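Local coordinates for protein terminal oxygenase component of carbazole 1,9a-dioxygenase (Sphingomonas, PDB 3GKQ) that probably catalyses the initial angular dioxygenation of carbazole, passing electrons from its Rieske [2Fe-2S] cluster to a mononuclear non-heme iron, at residues 83-86 / 90-93; 99-102 / 107-110; 127-130 / 135-138; 270-275 / 280-285; 301-306 / 320-325. All blocks are in the same frame, centred on the assembly; numbering follows the deposited sequence.

How the contacts relate
Four of the contacts form two pairs, and contact 3 stands between them. Contacts 1 and 2 lie in the Rieske domain, their centres 9 Å apart. They share the sheet of strands 90-92, 98-101 and 107-110, with Cys93 of contact 1 on the [2Fe-2S] cluster and the Tyr100 side chain of contact 2 about 5 Å from it. Contacts 4 and 5, centres 11 Å apart, are joined by the neighbouring strands 282-289 and 294-304; the side chain of Glu285 in contact 4 comes to about 6 Å from the iron(II) ion. The centre of contact 3 is 21 Å from those of contacts 1, 2 and 4. Contacts 1 and 4 are 40 Å apart, centre to centre.

Contact 1. Residues 83-86 / 90-93; sequences VECY and TISC. With FES (Fe2/s2 (inorganic) cluster), chain H.
The Tyr86 ring meets Ser92 at its edge: Tyr86 CD2 lies 3.7 Å from Ser92 OG, which sits close to the ring plane. At the phenol end Tyr86 OH donates to Glu84 OE1, 2.7 Å away and also near the ring plane, the phenol oxygen reaching it from above the carboxylate, 51° out of that plane. Tyr86 CG lies anti to its own carbonyl carbon (chi1 -62°), which carries the ring over to Ser92. Between the backbones, Ser92 N gives a nearly straight bond to Glu84 O at 2.8 Å. Two waters extend the pairing: one accepts from Glu84 N and donates to Ser92 O, while the other accepts from Tyr86 N and joins the hydroxyls of Ser92 and Thr90, the latter also bonded to Ser87 OG. Cys85 SG packs against Ile91, 4.0 Å from Ile91 CB. Ser92 OG is bonded further to Thr99, and Glu84 OE1 forms a salt bridge to Lys191 of the second subunit. A phenylalanine in place of Tyr86 would probably leave Glu84 OE1 without its phenol donor and the carboxylate less fixed in rotation. The strand leads into Cys93, whose SG binds FE1 at 2.3 Å; Cys72 SG binds an iron of the cluster too. Backbone, water-mediated and charged bonds thus gather just before a cluster ligand and reach the second subunit, consistent with the intersubunit electron transfer of Rieske oxygenases.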
# COMPACT_ATOMS: atom_id res chain seq x y z
N VAL A 83 14.30 1.51 -24.04
CA VAL A 83 15.38 0.85 -24.77
C VAL A 83 15.79 1.61 -26.02
O VAL A 83 14.96 1.94 -26.87
CB VAL A 83 14.98 -0.59 -25.17
CG1 VAL A 83 16.13 -1.26 -25.91
CG2 VAL A 83 14.60 -1.39 -23.93
N GLU A 84 17.09 1.88 -26.13
CA GLU A 84 17.66 2.59 -27.27
C GLU A 84 18.98 1.90 -27.63
O GLU A 84 19.90 1.86 -26.82
CB GLU A 84 17.91 4.07 -26.93
CG GLU A 84 16.63 4.89 -26.78
CD GLU A 84 16.88 6.35 -26.48
OE1 GLU A 84 17.95 6.87 -26.87
OE2 GLU A 84 16.00 7.00 -25.87
N CYS A 85 19.04 1.34 -28.84
CA CYS A 85 20.24 0.66 -29.31
C CYS A 85 20.68 1.31 -30.63
O CYS A 85 19.90 1.37 -31.58
CB CYS A 85 19.95 -0.84 -29.52
SG CYS A 85 19.50 -1.78 -28.00
N TYR A 86 21.91 1.80 -30.68
CA TYR A 86 22.41 2.47 -31.88
C TYR A 86 23.52 1.72 -32.62
O TYR A 86 24.10 2.23 -33.58
CB TYR A 86 22.85 3.88 -31.52
CG TYR A 86 21.70 4.70 -31.01
CD1 TYR A 86 20.64 5.04 -31.85
CD2 TYR A 86 21.62 5.07 -29.67
CE1 TYR A 86 19.52 5.71 -31.36
CE2 TYR A 86 20.51 5.74 -29.17
CZ TYR A 86 19.47 6.06 -30.02
OH TYR A 86 18.36 6.71 -29.54
N THR A 90 25.46 -3.07 -28.85
CA THR A 90 25.29 -2.27 -27.64
C THR A 90 23.90 -1.70 -27.38
O THR A 90 23.00 -1.77 -28.22
CB THR A 90 26.25 -1.06 -27.64
OG1 THR A 90 25.81 -0.12 -28.63
CG2 THR A 90 27.67 -1.49 -27.95
N ILE A 91 23.76 -1.13 -26.19
CA ILE A 91 22.54 -0.46 -25.77
C ILE A 91 23.03 0.85 -25.18
O ILE A 91 24.06 0.88 -24.49
CB ILE A 91 21.76 -1.27 -24.70
CG1 ILE A 91 20.55 -0.45 -24.24
CG2 ILE A 91 22.66 -1.59 -23.51
CD1 ILE A 91 19.57 -1.22 -23.35
N SER A 92 22.32 1.93 -25.46
CA SER A 92 22.70 3.24 -24.94
C SER A 92 21.61 3.72 -23.98
O SER A 92 20.42 3.70 -24.32
CB SER A 92 22.86 4.25 -26.08
OG SER A 92 23.86 3.85 -27.01
N CYS A 93 22.01 4.14 -22.79
CA CYS A 93 21.05 4.64 -21.81
C CYS A 93 20.32 5.82 -22.41
O CYS A 93 20.93 6.71 -23.03
CB CYS A 93 21.74 5.08 -20.52
SG CYS A 93 20.57 5.66 -19.24
FE1 FES H . 22.18 6.48 -17.82
FE2 FES H . 23.06 9.05 -17.32
S1 FES H . 23.62 7.80 -19.06
S2 FES H . 21.55 7.76 -16.12
O HOH W 1 18.24 2.20 -23.58
O HOH W 2 23.50 1.65 -28.42

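Contact 2. Residues 99-102 / 107-110; sequences TYRW and LVDI
Leu107 lays its CD1 methyl over one face of the Tyr100 ring, 4.2 Å from the centroid and 23° off the normal, a CH-pi contact displaced toward the rim. The two side chains cross obliquely, and the nearest ring atom is Tyr100 CE2, at 3.9 Å from Leu107 CD1. With Leu107 CG anti to the backbone N, chi1 177° carries CD1 toward strand 98-101, over the Tyr100 ring and against the Thr99 backbone. On the other face of the sheet Thr99 CB and Asp109 CB lie 4.1 Å apart. Val108 CG1 comes 4.3 Å from Arg101 CG. The polar ends look elsewhere: Tyr100 OH bonds Leu73 N, Thr99 OG1 bonds Ser92, Arg101 pairs with Asp103, and Asp109 OD2 accepts from Glu245 N of the second subunit. Thr99 N donates to Asp109 O at 2.8 Å, whereas Thr99 O receives Val108 N at 3.0 Å. Val108 and Asp109 therefore both face Thr99, a classic beta bulge in the hairpin of strands 98-101 and 107-110. This antiparallel hairpin belongs to the cluster-binding part of the Rieske domain, where Tyr100 packs on the cluster ligand Cys72.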
# COMPACT_ATOMS: atom_id res chain seq x y z
N THR A 99 26.90 4.10 -23.17
CA THR A 99 26.71 2.93 -24.03
C THR A 99 27.48 1.69 -23.60
O THR A 99 28.70 1.74 -23.43
CB THR A 99 27.08 3.32 -25.48
OG1 THR A 99 26.28 4.44 -25.87
CG2 THR A 99 26.83 2.16 -26.45
N TYR A 100 26.76 0.59 -23.45
CA TYR A 100 27.34 -0.68 -23.00
C TYR A 100 27.16 -1.82 -24.00
O TYR A 100 26.15 -1.89 -24.70
CB TYR A 100 26.69 -1.12 -21.68
CG TYR A 100 26.49 -0.03 -20.64
CD1 TYR A 100 25.38 0.82 -20.70
CD2 TYR A 100 27.38 0.12 -19.58
CE1 TYR A 100 25.17 1.79 -19.71
CE2 TYR A 100 27.18 1.08 -18.59
CZ TYR A 100 26.08 1.91 -18.66
OH TYR A 100 25.88 2.85 -17.67
N ARG A 101 28.13 -2.73 -24.03
CA ARG A 101 28.04 -3.90 -24.91
C ARG A 101 27.24 -4.99 -24.20
O ARG A 101 27.41 -5.20 -22.99
CB ARG A 101 29.44 -4.45 -25.23
CG ARG A 101 30.26 -3.63 -26.22
CD ARG A 101 31.58 -4.34 -26.52
NE ARG A 101 31.37 -5.66 -27.10
CZ ARG A 101 31.19 -5.90 -28.40
NH1 ARG A 101 31.20 -4.90 -29.28
NH2 ARG A 101 31.00 -7.14 -28.83
N TRP A 102 26.40 -5.69 -24.95
CA TRP A 102 25.59 -6.76 -24.39
C TRP A 102 26.42 -7.95 -23.93
O TRP A 102 26.14 -8.54 -22.88
CB TRP A 102 24.56 -7.27 -25.41
CG TRP A 102 23.46 -6.31 -25.71
CD1 TRP A 102 23.34 -5.50 -26.80
CD2 TRP A 102 22.29 -6.08 -24.91
NE1 TRP A 102 22.17 -4.78 -26.74
CE2 TRP A 102 21.51 -5.11 -25.58
CE3 TRP A 102 21.83 -6.59 -23.69
CZ2 TRP A 102 20.29 -4.64 -25.08
CZ3 TRP A 102 20.61 -6.12 -23.18
CH2 TRP A 102 19.86 -5.16 -23.88
N LEU A 107 31.37 -0.35 -20.60
CA LEU A 107 31.01 1.01 -21.00
C LEU A 107 32.03 1.37 -22.07
O LEU A 107 33.14 1.78 -21.76
CB LEU A 107 31.15 1.96 -19.81
CG LEU A 107 30.87 3.44 -20.06
CD1 LEU A 107 29.42 3.63 -20.49
CD2 LEU A 107 31.15 4.23 -18.79
N VAL A 108 31.64 1.19 -23.33
CA VAL A 108 32.53 1.45 -24.47
C VAL A 108 32.45 2.85 -25.07
O VAL A 108 33.36 3.28 -25.78
CB VAL A 108 32.25 0.42 -25.59
CG1 VAL A 108 30.84 0.60 -26.13
CG2 VAL A 108 33.27 0.57 -26.70
N ASP A 109 31.37 3.57 -24.79
CA ASP A 109 31.20 4.92 -25.32
C ASP A 109 30.20 5.71 -24.48
O ASP A 109 29.43 5.14 -23.72
CB ASP A 109 30.68 4.86 -26.76
CG ASP A 109 31.75 4.48 -27.78
OD1 ASP A 109 32.68 5.29 -28.01
OD2 ASP A 109 31.66 3.37 -28.35
N ILE A 110 30.25 7.03 -24.63
CA ILE A 110 29.31 7.92 -23.96
C ILE A 110 28.95 8.96 -25.02
O ILE A 110 29.68 9.93 -25.24
CB ILE A 110 29.91 8.62 -22.72
CG1 ILE A 110 30.27 7.58 -21.65
CG2 ILE A 110 28.90 9.60 -22.15
CD1 ILE A 110 30.85 8.17 -20.37

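Contact 3. Residues 127-130 / 135-138; sequences YPVR and LVFL
Leu138 and Val129 lie side by side and point the same way, with Leu138 CD2 3.7 Å from Val129 CG2. Leu138 gives up the most surface here, and besides meeting the valine its CA-H points at Pro128 O. The second valine methyl, Val129 CG1, is anti to the backbone N (chi1 -179°) and turns along the partner strand to Val136, 4.0 Å from Val136 CG2. Val129 and Leu138 face the strands 54-61 and 64-69: Ala67 touches both, while Val56 and Leu58 pack on Leu138. Val136 instead packs on Val35 of strand 31-35. The pair Val129 and Leu138 is a non-hydrogen-bonded one in the antiparallel hairpin of strands 129-132 and 135-140, which, with strand 31-35 along the far edge of 135-140, makes a three-stranded sheet. Next along, Arg130 and Phe137 form the hydrogen-bonded pair and are, after Leu138, the residues most covered by the contact. Phe137 N donates to Arg130 O at 2.7 Å, and Arg130 N to Phe137 O at 3.0 Å, the latter with the donor tilted 22° from the carbonyl plane. Arg130 O also lies at the edge of the Phe137 ring, near its plane, with Phe137 CB at 3.5 Å. Arg130 CB and Phe137 CB are 4.3 Å apart, after which the side chains diverge: Phe137 packs on Pro34, and the arginine lies against Trp32 and Leu148.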
# COMPACT_ATOMS: atom_id res chain seq x y z
N TYR A 127 25.26 -11.65 -16.61
CA TYR A 127 24.83 -12.92 -16.04
C TYR A 127 25.08 -14.06 -17.01
O TYR A 127 24.70 -13.97 -18.18
CB TYR A 127 23.34 -12.90 -15.70
CG TYR A 127 22.93 -11.92 -14.62
CD1 TYR A 127 22.95 -10.54 -14.86
CD2 TYR A 127 22.51 -12.37 -13.37
CE1 TYR A 127 22.56 -9.64 -13.87
CE2 TYR A 127 22.12 -11.47 -12.37
CZ TYR A 127 22.14 -10.11 -12.63
OH TYR A 127 21.76 -9.22 -11.66
N PRO A 128 25.74 -15.13 -16.55
CA PRO A 128 25.98 -16.25 -17.46
C PRO A 128 24.62 -16.74 -17.97
O PRO A 128 23.63 -16.72 -17.24
CB PRO A 128 26.68 -17.27 -16.58
CG PRO A 128 27.48 -16.40 -15.66
CD PRO A 128 26.48 -15.32 -15.29
N VAL A 129 24.59 -17.16 -19.23
CA VAL A 129 23.35 -17.63 -19.84
C VAL A 129 23.50 -19.02 -20.45
O VAL A 129 24.56 -19.38 -20.96
CB VAL A 129 22.89 -16.68 -20.96
CG1 VAL A 129 21.58 -17.18 -21.56
CG2 VAL A 129 22.73 -15.27 -20.42
N ARG A 130 22.43 -19.80 -20.37
CA ARG A 130 22.36 -21.14 -20.94
C ARG A 130 20.97 -21.23 -21.52
O ARG A 130 19.99 -20.83 -20.89
CB ARG A 130 22.54 -22.23 -19.88
CG ARG A 130 23.98 -22.49 -19.44
CD ARG A 130 24.85 -23.03 -20.57
NE ARG A 130 24.37 -24.31 -21.09
CZ ARG A 130 24.58 -25.49 -20.52
NH1 ARG A 130 25.28 -25.57 -19.39
NH2 ARG A 130 24.09 -26.59 -21.08
N LEU A 135 14.15 -22.90 -23.02
CA LEU A 135 14.20 -22.00 -21.88
C LEU A 135 15.52 -21.26 -21.77
O LEU A 135 16.57 -21.80 -22.12
CB LEU A 135 13.98 -22.77 -20.57
CG LEU A 135 12.62 -23.42 -20.33
CD1 LEU A 135 12.73 -24.39 -19.15
CD2 LEU A 135 11.57 -22.35 -20.06
N VAL A 136 15.47 -20.03 -21.30
CA VAL A 136 16.68 -19.24 -21.10
C VAL A 136 16.99 -19.25 -19.61
O VAL A 136 16.21 -18.73 -18.81
CB VAL A 136 16.50 -17.78 -21.59
CG1 VAL A 136 15.20 -17.21 -21.05
CG2 VAL A 136 17.66 -16.92 -21.11
N PHE A 137 18.11 -19.87 -19.24
CA PHE A 137 18.53 -19.94 -17.84
C PHE A 137 19.60 -18.89 -17.55
O PHE A 137 20.48 -18.64 -18.38
CB PHE A 137 19.13 -21.31 -17.51
CG PHE A 137 18.15 -22.44 -17.55
CD1 PHE A 137 17.75 -22.99 -18.76
CD2 PHE A 137 17.65 -22.97 -16.37
CE1 PHE A 137 16.87 -24.07 -18.80
CE2 PHE A 137 16.76 -24.05 -16.39
CZ PHE A 137 16.37 -24.60 -17.61
N LEU A 138 19.52 -18.29 -16.37
CA LEU A 138 20.51 -17.30 -15.95
C LEU A 138 21.18 -17.82 -14.68
O LEU A 138 20.53 -18.45 -13.84
CB LEU A 138 19.86 -15.96 -15.64
CG LEU A 138 19.07 -15.23 -16.72
CD1 LEU A 138 18.63 -13.87 -16.18
CD2 LEU A 138 19.91 -15.06 -17.98

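Contact 4. Residues 270-275 / 280-285; sequences VLKVDP and TLTQFE
Lys272 runs its extended chain alongside the Phe284 ring, its CG 3.8 Å from Phe284 CE1, and both side chains point the same way. Further out, Lys272 CE passes Thr282 CG2 at 4.1 Å, and the ammonium group ends on Pro154 O. Phe284 in turn meets Phe156 edge-to-face. On the opposite face of this antiparallel hairpin Leu271 lies beside Glu285, with Leu271 CD2 3.6 Å from Glu285 OE1. Four backbone bonds tie the strands, two between Leu271 and Glu285 and two between Val273 and Gln283; the one from Val273 N to Gln283 O is 2.8 Å long and nearly straight. Near the turn Thr282 OG1 donates to Asp274 OD1 at 2.6 Å, reaching it from above the carboxylate, 57° out of its plane. Asp274 CG is anti to the backbone N (chi1 -166°), which swings the acid across to the threonine. With an alanine in place of Asp274, the Thr282 hydroxyl would probably lose its acceptor and turn more freely, and the hairpin end would lack its side-chain tie. Gln283 NE2 makes a weak bond to Glu285 OE2 at 2.7 Å and a further bond to Asn331. The hydroxyls of Tyr297 and Tyr287 and, weakly, Gln283 thus fix the position of the buried Glu285 carboxylate, its side chain about 6 Å from that of the iron ligand Asp334.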
# COMPACT_ATOMS: atom_id res chain seq x y z
N VAL A 270 13.10 -27.20 -7.90
CA VAL A 270 12.36 -27.62 -9.09
C VAL A 270 11.76 -29.01 -8.90
O VAL A 270 12.43 -29.93 -8.44
CB VAL A 270 13.27 -27.58 -10.34
CG1 VAL A 270 14.55 -28.34 -10.06
CG2 VAL A 270 12.55 -28.16 -11.54
N LEU A 271 10.49 -29.13 -9.27
CA LEU A 271 9.76 -30.39 -9.12
C LEU A 271 9.73 -31.24 -10.38
O LEU A 271 9.76 -30.73 -11.50
CB LEU A 271 8.32 -30.09 -8.69
CG LEU A 271 7.41 -31.27 -8.34
CD1 LEU A 271 7.72 -31.75 -6.93
CD2 LEU A 271 5.95 -30.82 -8.42
N LYS A 272 9.67 -32.55 -10.18
CA LYS A 272 9.57 -33.51 -11.28
C LYS A 272 8.51 -34.54 -10.91
O LYS A 272 8.66 -35.28 -9.93
CB LYS A 272 10.90 -34.23 -11.53
CG LYS A 272 10.81 -35.27 -12.65
CD LYS A 272 12.12 -36.00 -12.87
CE LYS A 272 11.97 -37.10 -13.93
NZ LYS A 272 13.25 -37.84 -14.12
N VAL A 273 7.43 -34.57 -11.69
CA VAL A 273 6.34 -35.52 -11.46
C VAL A 273 6.35 -36.47 -12.66
O VAL A 273 6.13 -36.06 -13.80
CB VAL A 273 4.99 -34.80 -11.36
CG1 VAL A 273 3.89 -35.79 -11.03
CG2 VAL A 273 5.06 -33.71 -10.29
N ASP A 274 6.60 -37.75 -12.39
CA ASP A 274 6.69 -38.73 -13.46
C ASP A 274 5.91 -40.02 -13.21
O ASP A 274 6.13 -40.71 -12.22
CB ASP A 274 8.16 -39.04 -13.70
CG ASP A 274 8.41 -39.77 -14.99
OD1 ASP A 274 7.67 -39.52 -15.97
OD2 ASP A 274 9.35 -40.59 -15.03
N PRO A 275 4.96 -40.35 -14.11
CA PRO A 275 4.58 -39.58 -15.30
C PRO A 275 3.39 -38.68 -14.96
O PRO A 275 2.66 -38.95 -14.01
CB PRO A 275 4.20 -40.67 -16.30
CG PRO A 275 3.50 -41.65 -15.41
CD PRO A 275 4.40 -41.72 -14.18
N THR A 280 2.37 -40.88 -20.78
CA THR A 280 3.33 -40.59 -21.84
C THR A 280 4.02 -39.24 -21.66
O THR A 280 4.76 -38.79 -22.54
CB THR A 280 2.65 -40.56 -23.22
OG1 THR A 280 1.70 -39.48 -23.26
CG2 THR A 280 1.92 -41.88 -23.49
N LEU A 281 3.79 -38.60 -20.52
CA LEU A 281 4.39 -37.29 -20.26
C LEU A 281 5.05 -37.18 -18.89
O LEU A 281 4.78 -37.97 -17.99
CB LEU A 281 3.31 -36.21 -20.37
CG LEU A 281 2.57 -36.11 -21.70
CD1 LEU A 281 1.42 -35.11 -21.58
CD2 LEU A 281 3.54 -35.68 -22.79
N THR A 282 5.93 -36.20 -18.76
CA THR A 282 6.63 -35.93 -17.51
C THR A 282 6.53 -34.43 -17.26
O THR A 282 6.81 -33.63 -18.15
CB THR A 282 8.12 -36.33 -17.58
OG1 THR A 282 8.23 -37.75 -17.75
CG2 THR A 282 8.84 -35.93 -16.29
N GLN A 283 6.12 -34.05 -16.06
CA GLN A 283 5.99 -32.64 -15.74
C GLN A 283 7.12 -32.13 -14.85
O GLN A 283 7.51 -32.78 -13.88
CB GLN A 283 4.65 -32.38 -15.07
CG GLN A 283 4.36 -30.90 -14.88
CD GLN A 283 2.91 -30.63 -14.54
OE1 GLN A 283 2.01 -31.25 -15.10
NE2 GLN A 283 2.67 -29.70 -13.62
N PHE A 284 7.64 -30.96 -15.21
CA PHE A 284 8.72 -30.31 -14.48
C PHE A 284 8.22 -28.92 -14.08
O PHE A 284 7.66 -28.20 -14.92
CB PHE A 284 9.95 -30.16 -15.38
CG PHE A 284 10.47 -31.46 -15.93
CD1 PHE A 284 11.40 -32.21 -15.22
CD2 PHE A 284 10.06 -31.91 -17.18
CE1 PHE A 284 11.91 -33.40 -15.74
CE2 PHE A 284 10.56 -33.10 -17.72
CZ PHE A 284 11.49 -33.85 -16.99
N GLU A 285 8.42 -28.53 -12.82
CA GLU A 285 7.97 -27.22 -12.36
C GLU A 285 9.05 -26.44 -11.62
O GLU A 285 9.77 -26.99 -10.80
CB GLU A 285 6.77 -27.35 -11.42
CG GLU A 285 5.61 -28.16 -11.93
CD GLU A 285 4.36 -27.97 -11.08
OE1 GLU A 285 4.49 -27.90 -9.84
OE2 GLU A 285 3.26 -27.88 -11.67

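Contact 5. Residues 301-306 / 320-325; sequences LGRRVG and EKWVEL
Strand 301-304, the end of the long strand 294-304, faces residues 320-325 of helix 308-328 with the backbones well separated: the nearest alpha carbons, those of Leu301 and Trp322, are 8.8 Å apart. That gap is spanned by side chains, since both Leu301 and Trp322 direct their CB atoms toward the other segment. The helix carries a wider pi-type turn at 320-325, although Leu325 N still bonds Lys321 O at 3.1 Å. Leu301 and Trp322 cross at about a right angle, and the leucine's CD1 methyl comes down on Trp322 CB at 3.7 Å. The tryptophan CG is anti to its carbonyl carbon (chi1 -56°), a setting that sends the indole along the strand in the direction of Arg303. There Arg303 NH2 stands 4.3 Å from Trp322 NE1, the guanidinium and indole meeting obliquely. From within the helix Lys321 CD covers one face of the Trp322 indole, 4.0 Å above its plane and toward the rim. Pro277 packs on both Leu301 and Trp322, and Leu281 lies against Arg303 and Trp322, so residues of the 270-285 hairpin pack on the same side chains. The arginine's charge is met by Glu317 of the same helix in a salt bridge, and its NH2 also bonds the Thr280 hydroxyl. Helix and sheet thus meet here through a small apolar contact between leucine and tryptophan and, next to it, an arginine whose partners, Glu317 and the Thr280 hydroxyl, fix the guanidinium beside the indole.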
# COMPACT_ATOMS: atom_id res chain seq x y z
N LEU A 301 6.29 -29.53 -19.77
CA LEU A 301 5.84 -30.89 -20.04
C LEU A 301 6.82 -31.49 -21.04
O LEU A 301 7.13 -30.88 -22.07
CB LEU A 301 4.43 -30.92 -20.62
CG LEU A 301 3.28 -30.57 -19.67
CD1 LEU A 301 1.96 -30.83 -20.36
CD2 LEU A 301 3.38 -31.41 -18.39
N GLY A 302 7.33 -32.68 -20.73
CA GLY A 302 8.27 -33.31 -21.63
C GLY A 302 7.80 -34.67 -22.11
O GLY A 302 7.07 -35.37 -21.41
N ARG A 303 8.22 -35.02 -23.32
CA ARG A 303 7.88 -36.31 -23.90
C ARG A 303 9.04 -36.82 -24.74
O ARG A 303 9.57 -36.10 -25.58
CB ARG A 303 6.63 -36.21 -24.79
CG ARG A 303 6.37 -37.48 -25.61
CD ARG A 303 5.13 -37.37 -26.47
NE ARG A 303 3.91 -37.48 -25.68
CZ ARG A 303 2.69 -37.22 -26.14
NH1 ARG A 303 2.52 -36.83 -27.40
NH2 ARG A 303 1.64 -37.35 -25.34
N ARG A 304 9.43 -38.06 -24.48
CA ARG A 304 10.52 -38.68 -25.22
C ARG A 304 10.07 -38.82 -26.68
O ARG A 304 9.02 -39.41 -26.95
CB ARG A 304 10.83 -40.06 -24.62
CG ARG A 304 11.81 -40.88 -25.44
CD ARG A 304 12.15 -42.19 -24.74
NE ARG A 304 13.05 -43.00 -25.56
CZ ARG A 304 13.62 -44.14 -25.16
NH1 ARG A 304 13.38 -44.60 -23.94
NH2 ARG A 304 14.42 -44.81 -25.98
N VAL A 305 10.85 -38.28 -27.61
CA VAL A 305 10.50 -38.33 -29.02
C VAL A 305 11.62 -38.93 -29.88
O VAL A 305 12.81 -38.74 -29.60
CB VAL A 305 10.15 -36.91 -29.55
CG1 VAL A 305 10.03 -36.92 -31.06
CG2 VAL A 305 8.84 -36.45 -28.94
N GLY A 306 11.23 -39.65 -30.93
CA GLY A 306 12.21 -40.27 -31.81
C GLY A 306 12.20 -39.77 -33.25
O GLY A 306 13.00 -40.22 -34.07
N GLU A 320 -3.12 -27.84 -27.95
CA GLU A 320 -4.53 -28.17 -28.09
C GLU A 320 -5.21 -28.93 -26.95
O GLU A 320 -6.42 -28.85 -26.80
CB GLU A 320 -4.73 -28.93 -29.40
CG GLU A 320 -4.60 -28.05 -30.64
CD GLU A 320 -4.16 -28.83 -31.87
OE1 GLU A 320 -4.59 -29.99 -32.03
OE2 GLU A 320 -3.38 -28.28 -32.67
N LYS A 321 -4.44 -29.66 -26.15
CA LYS A 321 -5.05 -30.44 -25.08
C LYS A 321 -4.54 -30.22 -23.66
O LYS A 321 -5.28 -29.75 -22.79
CB LYS A 321 -4.93 -31.93 -25.43
CG LYS A 321 -5.58 -32.87 -24.42
CD LYS A 321 -5.42 -34.32 -24.88
CE LYS A 321 -6.18 -35.29 -23.98
NZ LYS A 321 -6.08 -36.70 -24.47
N TRP A 322 -3.28 -30.56 -23.43
CA TRP A 322 -2.68 -30.48 -22.11
C TRP A 322 -2.63 -29.13 -21.40
O TRP A 322 -2.72 -29.08 -20.17
CB TRP A 322 -1.29 -31.10 -22.18
CG TRP A 322 -1.35 -32.50 -22.69
CD1 TRP A 322 -0.75 -33.00 -23.81
CD2 TRP A 322 -2.09 -33.58 -22.11
NE1 TRP A 322 -1.07 -34.33 -23.96
CE2 TRP A 322 -1.90 -34.71 -22.94
CE3 TRP A 322 -2.91 -33.71 -20.98
CZ2 TRP A 322 -2.48 -35.96 -22.67
CZ3 TRP A 322 -3.49 -34.95 -20.71
CH2 TRP A 322 -3.27 -36.05 -21.55
N VAL A 323 -2.48 -28.03 -22.14
CA VAL A 323 -2.44 -26.73 -21.51
C VAL A 323 -3.71 -26.43 -20.70
O VAL A 323 -3.64 -26.09 -19.52
CB VAL A 323 -2.21 -25.59 -22.55
CG1 VAL A 323 -2.53 -24.24 -21.93
CG2 VAL A 323 -0.76 -25.61 -23.02
N GLU A 324 -4.87 -26.59 -21.33
CA GLU A 324 -6.13 -26.32 -20.65
C GLU A 324 -6.64 -27.44 -19.75
O GLU A 324 -7.29 -27.18 -18.73
CB GLU A 324 -7.23 -25.97 -21.66
CG GLU A 324 -7.03 -24.66 -22.40
CD GLU A 324 -6.80 -23.48 -21.47
OE1 GLU A 324 -7.39 -23.45 -20.37
OE2 GLU A 324 -6.04 -22.56 -21.86
N LEU A 325 -6.35 -28.69 -20.11
CA LEU A 325 -6.82 -29.83 -19.33
C LEU A 325 -6.01 -30.09 -18.06
O LEU A 325 -6.56 -30.47 -17.03
CB LEU A 325 -6.79 -31.10 -20.20
CG LEU A 325 -7.92 -32.14 -20.10
CD1 LEU A 325 -7.31 -33.52 -20.31
CD2 LEU A 325 -8.63 -32.08 -18.76